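PDB 6JC0: putative molybdenum cofactor biosynthesis protein D2 (MoaD2) / thiamine S from Mycobacterium smegmatis, which probably serves as a small sulfur carrier of the MoaD/ThiS family, donating sulfur for molybdenum cofactor assembly. Local coordinates for residues 9-14 and 79-84. Numbering follows the deposited sequence.
Sequences VTVRYF and VDVLPP
R12 and D80 form a two-point salt bridge across neighbouring parallel strands, NE reaching D80 OD1 at 2.7 Å and NH2 reaching OD2 at 2.6 Å. Arginine suits the place because it offers NE and NH2 side by side, one for each oxygen; the bend at chi3 (-63°) swings that edge onto D80. NE meets OD1 from the syn side, 28° out of the carboxylate plane, and the two groups are tilted 41°. F14 bends back toward this pair, with CZ 4.3 Å above the guanidinium plane and CE1 3.9 Å from D80 CG. NH2 has a second salt-bridge partner in E63, so R12 probably offsets both acids. A polar side chain of another protein's chain hydrogen-bonds D80 OD2, and that chain also packs on R12 and F14. Backbone hydrogen bonds, such as R12 N to V79 O, lace the strands. On the other face, branched valines and an aromatic ring fill the core: V81 CG2 touches V11 CG1 at 3.9 Å and Y13 CD1 at 4.0 Å, while Y13 OH bonds E26. These are the central parallel strands of the ubiquitin-like beta-grasp sheet, flanked by antiparallel strands 25-31 and 58-61; helices 36-44 and 16-21 pack against the V11, Y13, V79 and V81 face.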
# COMPACT_ATOMS: atom_id res chain seq x y z
N VAL B 9 -22.48 27.21 31.77
CA VAL B 9 -21.71 26.52 30.75
C VAL B 9 -21.59 25.04 31.06
O VAL B 9 -21.25 24.66 32.18
CB VAL B 9 -20.29 27.13 30.61
CG1 VAL B 9 -19.35 26.18 29.87
CG2 VAL B 9 -20.35 28.48 29.90
N THR B 10 -21.87 24.21 30.07
CA THR B 10 -21.63 22.78 30.19
C THR B 10 -20.23 22.46 29.66
O THR B 10 -19.86 22.87 28.56
CB THR B 10 -22.69 21.95 29.42
OG1 THR B 10 -23.99 22.29 29.89
CG2 THR B 10 -22.45 20.46 29.61
N VAL B 11 -19.45 21.76 30.47
CA VAL B 11 -18.11 21.36 30.05
C VAL B 11 -18.06 19.86 29.83
O VAL B 11 -18.43 19.09 30.71
CB VAL B 11 -17.04 21.76 31.09
CG1 VAL B 11 -15.66 21.28 30.64
CG2 VAL B 11 -17.03 23.27 31.31
N ARG B 12 -17.61 19.45 28.65
CA ARG B 12 -17.41 18.04 28.36
C ARG B 12 -15.92 17.74 28.26
O ARG B 12 -15.22 18.33 27.43
CB ARG B 12 -18.13 17.63 27.07
CG ARG B 12 -19.64 17.83 27.11
CD ARG B 12 -20.34 17.14 25.94
NE ARG B 12 -19.94 17.70 24.65
CZ ARG B 12 -20.32 17.21 23.47
NH1 ARG B 12 -21.12 16.16 23.40
NH2 ARG B 12 -19.90 17.79 22.35
N TYR B 13 -15.44 16.84 29.10
CA TYR B 13 -14.04 16.43 29.09
C TYR B 13 -13.85 15.17 28.24
O TYR B 13 -14.69 14.27 28.26
CB TYR B 13 -13.53 16.15 30.51
CG TYR B 13 -13.59 17.34 31.44
CD1 TYR B 13 -12.58 18.29 31.45
CD2 TYR B 13 -14.66 17.51 32.32
CE1 TYR B 13 -12.62 19.38 32.30
CE2 TYR B 13 -14.71 18.60 33.17
CZ TYR B 13 -13.69 19.53 33.16
OH TYR B 13 -13.74 20.61 34.00
N PHE B 14 -12.75 15.11 27.50
CA PHE B 14 -12.47 13.94 26.68
C PHE B 14 -11.11 13.33 26.97
O PHE B 14 -10.15 14.04 27.31
CB PHE B 14 -12.59 14.29 25.20
CG PHE B 14 -14.00 14.54 24.77
CD1 PHE B 14 -14.55 15.81 24.85
CD2 PHE B 14 -14.79 13.49 24.32
CE1 PHE B 14 -15.85 16.03 24.47
CE2 PHE B 14 -16.10 13.71 23.94
CZ PHE B 14 -16.63 14.98 24.02
N VAL B 79 -18.82 23.70 26.26
CA VAL B 79 -17.40 23.79 25.97
C VAL B 79 -16.76 22.40 26.03
O VAL B 79 -16.80 21.73 27.07
CB VAL B 79 -16.67 24.73 26.95
CG1 VAL B 79 -15.17 24.75 26.66
CG2 VAL B 79 -17.23 26.14 26.87
N ASP B 80 -16.19 21.96 24.91
CA ASP B 80 -15.52 20.66 24.87
C ASP B 80 -14.01 20.80 25.08
O ASP B 80 -13.37 21.67 24.49
CB ASP B 80 -15.78 19.95 23.53
CG ASP B 80 -17.21 19.48 23.38
OD1 ASP B 80 -17.99 19.59 24.35
OD2 ASP B 80 -17.57 18.99 22.29
N VAL B 81 -13.45 19.94 25.92
CA VAL B 81 -12.02 19.94 26.20
C VAL B 81 -11.32 18.79 25.47
O VAL B 81 -11.51 17.61 25.82
CB VAL B 81 -11.74 19.82 27.72
CG1 VAL B 81 -10.25 19.85 27.98
CG2 VAL B 81 -12.44 20.94 28.47
N LEU B 82 -10.50 19.13 24.48
CA LEU B 82 -9.91 18.14 23.58
C LEU B 82 -8.39 18.05 23.72
O LEU B 82 -7.67 18.97 23.35
CB LEU B 82 -10.26 18.47 22.12
CG LEU B 82 -11.59 18.01 21.52
CD1 LEU B 82 -12.77 18.63 22.22
CD2 LEU B 82 -11.63 18.31 20.02
N PRO B 83 -7.90 16.91 24.25
CA PRO B 83 -6.45 16.69 24.30
C PRO B 83 -5.87 16.54 22.90
O PRO B 83 -6.64 16.38 21.95
CB PRO B 83 -6.32 15.37 25.08
CG PRO B 83 -7.61 15.24 25.82
CD PRO B 83 -8.64 15.83 24.90
N PRO B 84 -4.54 16.62 22.76
CA PRO B 84 -3.92 16.35 21.46
C PRO B 84 -4.38 15.00 20.92
O PRO B 84 -4.54 14.06 21.69
CB PRO B 84 -2.42 16.35 21.78
CG PRO B 84 -2.30 17.25 22.95
CD PRO B 84 -3.54 16.99 23.78